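Local coordinates for protein (sliding clamp) (Enterobacteria phage RB69, PDB 1B77) that probably encircles DNA as a ring of three subunits and tethers the phage DNA polymerase to its template for processive replication, at residues V148-N153 and K164-L169. Numbering follows the deposited sequence.
Sequences VINGYN and KYSLTL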
loop_
_atom_site.group_PDB
_atom_site.type_symbol
_atom_site.label_atom_id
_atom_site.label_comp_id
_atom_site.label_asym_id
_atom_site.label_seq_id
_atom_site.Cartn_x
_atom_site.Cartn_y
_atom_site.Cartn_z
ATOM N N VAL A 148 31.137 -19.083 -4.386
ATOM C CA VAL A 148 29.741 -19.176 -3.999
ATOM C C VAL A 148 29.368 -18.217 -2.881
ATOM O O VAL A 148 30.215 -17.792 -2.099
ATOM C CB VAL A 148 29.381 -20.606 -3.552
ATOM C CG1 VAL A 148 29.679 -21.587 -4.675
ATOM C CG2 VAL A 148 30.158 -20.969 -2.297
ATOM N N ILE A 149 28.087 -17.870 -2.836
ATOM C CA ILE A 149 27.545 -16.990 -1.809
ATOM C C ILE A 149 26.574 -17.802 -0.973
ATOM O O ILE A 149 25.579 -18.301 -1.495
ATOM C CB ILE A 149 26.758 -15.805 -2.412
ATOM C CG1 ILE A 149 27.707 -14.862 -3.149
ATOM C CG2 ILE A 149 26.005 -15.072 -1.313
ATOM C CD1 ILE A 149 27.045 -13.590 -3.662
ATOM N N ASN A 150 26.875 -17.953 0.314
ATOM C CA ASN A 150 25.998 -18.683 1.223
ATOM C C ASN A 150 25.304 -17.673 2.129
ATOM O O ASN A 150 25.933 -16.722 2.602
ATOM C CB ASN A 150 26.793 -19.674 2.077
ATOM C CG ASN A 150 27.363 -20.814 1.273
ATOM O OD1 ASN A 150 26.641 -21.516 0.564
ATOM N ND2 ASN A 150 28.669 -21.012 1.380
ATOM N N GLY A 151 24.009 -17.875 2.362
ATOM C CA GLY A 151 23.259 -16.967 3.213
ATOM C C GLY A 151 22.910 -17.623 4.532
ATOM O O GLY A 151 22.463 -18.769 4.556
ATOM N N TYR A 152 23.107 -16.898 5.630
ATOM C CA TYR A 152 22.823 -17.436 6.954
ATOM C C TYR A 152 21.990 -16.505 7.823
ATOM O O TYR A 152 21.769 -15.341 7.491
ATOM C CB TYR A 152 24.120 -17.708 7.722
ATOM C CG TYR A 152 25.182 -18.494 6.995
ATOM C CD1 TYR A 152 26.015 -17.885 6.056
ATOM C CD2 TYR A 152 25.385 -19.838 7.284
ATOM C CE1 TYR A 152 27.034 -18.604 5.430
ATOM C CE2 TYR A 152 26.395 -20.564 6.667
ATOM C CZ TYR A 152 27.214 -19.946 5.743
ATOM O OH TYR A 152 28.215 -20.675 5.148
ATOM N N ASN A 153 21.534 -17.043 8.950
ATOM C CA ASN A 153 20.779 -16.267 9.923
ATOM C C ASN A 153 21.687 -16.239 11.145
ATOM O O ASN A 153 21.593 -17.099 12.020
ATOM C CB ASN A 153 19.459 -16.942 10.286
ATOM C CG ASN A 153 18.593 -16.064 11.176
ATOM O OD1 ASN A 153 19.080 -15.467 12.135
ATOM N ND2 ASN A 153 17.306 -15.980 10.860
ATOM N N LYS A 164 20.940 -21.182 4.569
ATOM C CA LYS A 164 19.531 -21.298 4.234
ATOM C C LYS A 164 19.385 -21.024 2.743
ATOM O O LYS A 164 18.344 -21.294 2.143
ATOM C CB LYS A 164 18.725 -20.284 5.045
ATOM C CG LYS A 164 19.017 -20.358 6.544
ATOM C CD LYS A 164 18.027 -19.551 7.362
ATOM C CE LYS A 164 16.641 -20.178 7.319
ATOM N NZ LYS A 164 15.647 -19.396 8.103
ATOM N N TYR A 165 20.455 -20.494 2.156
ATOM C CA TYR A 165 20.480 -20.172 0.737
ATOM C C TYR A 165 21.892 -20.260 0.160
ATOM O O TYR A 165 22.888 -20.034 0.861
ATOM C CB TYR A 165 19.933 -18.766 0.520
ATOM C CG TYR A 165 19.917 -18.314 -0.922
ATOM C CD1 TYR A 165 18.987 -18.820 -1.823
ATOM C CD2 TYR A 165 20.804 -17.339 -1.369
ATOM C CE1 TYR A 165 18.938 -18.361 -3.135
ATOM C CE2 TYR A 165 20.765 -16.874 -2.675
ATOM C CZ TYR A 165 19.829 -17.385 -3.550
ATOM O OH TYR A 165 19.779 -16.905 -4.838
ATOM N N SER A 166 21.975 -20.582 -1.125
ATOM C CA SER A 166 23.266 -20.694 -1.780
ATOM C C SER A 166 23.183 -20.327 -3.256
ATOM O O SER A 166 22.342 -20.836 -3.984
ATOM C CB SER A 166 23.804 -22.113 -1.628
ATOM O OG SER A 166 25.107 -22.202 -2.164
ATOM N N LEU A 167 24.076 -19.443 -3.685
ATOM C CA LEU A 167 24.119 -18.984 -5.066
ATOM C C LEU A 167 25.524 -19.138 -5.639
ATOM O O LEU A 167 26.500 -18.649 -5.064
ATOM C CB LEU A 167 23.689 -17.515 -5.133
ATOM C CG LEU A 167 23.974 -16.717 -6.413
ATOM C CD1 LEU A 167 23.206 -17.308 -7.584
ATOM C CD2 LEU A 167 23.568 -15.264 -6.199
ATOM N N THR A 168 25.621 -19.814 -6.778
ATOM C CA THR A 168 26.898 -20.036 -7.455
ATOM C C THR A 168 27.172 -18.865 -8.406
ATOM O O THR A 168 26.299 -18.453 -9.173
ATOM C CB THR A 168 26.866 -21.343 -8.278
ATOM O OG1 THR A 168 26.552 -22.440 -7.408
ATOM C CG2 THR A 168 28.202 -21.600 -8.940
ATOM N N LEU A 169 28.386 -18.329 -8.361
ATOM C CA LEU A 169 28.725 -17.206 -9.224
ATOM C C LEU A 169 29.581 -17.598 -10.423
ATOM O O LEU A 169 29.052 -17.935 -11.485
ATOM C CB LEU A 169 29.421 -16.113 -8.404
ATOM C CG LEU A 169 28.576 -15.646 -7.208
ATOM C CD1 LEU A 169 29.319 -14.574 -6.425
ATOM C CD2 LEU A 169 27.232 -15.130 -7.701
#
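I149 and L167 form a hydrogen-bonded antiparallel pair, I149 N reaching L167 O at 2.8 Å and L167 N reaching I149 O at 2.9 Å. Their side chains lie on the buried face of the sheet, which holds the tight part of the contact. There CG1 and CD1 of I149 each come within 3.7 Å of L169 CD1, the two side chains crossing obliquely. G151 faces both K164 and Y165 in a classic beta bulge: G151 N approaches Y165 O from above the carbonyl plane, 36° out of it, whereas K164 N meets G151 O at 2.9 Å, almost in line with its C=O bond.

The other face is looser and partly open to solvent. A chi1 of -175° turns S166 OG away from its own backbone N and toward the N150 amide, where it donates to N150 OD1 over 3.2 Å, tilted 27° from the amide carbonyl plane, while V148 CG1 stays 4.2 Å from T168 OG1.

Strand 137-143 flanks 146-152 on its far side. Helix 120-132 covers Y165, whose OH is hydrogen-bonded to Q125 OE1, and strand 114-118 touches L167 and L169. Y165 to L167 also pair antiparallel with a strand of a second subunit, carrying the sheet across the ring interface.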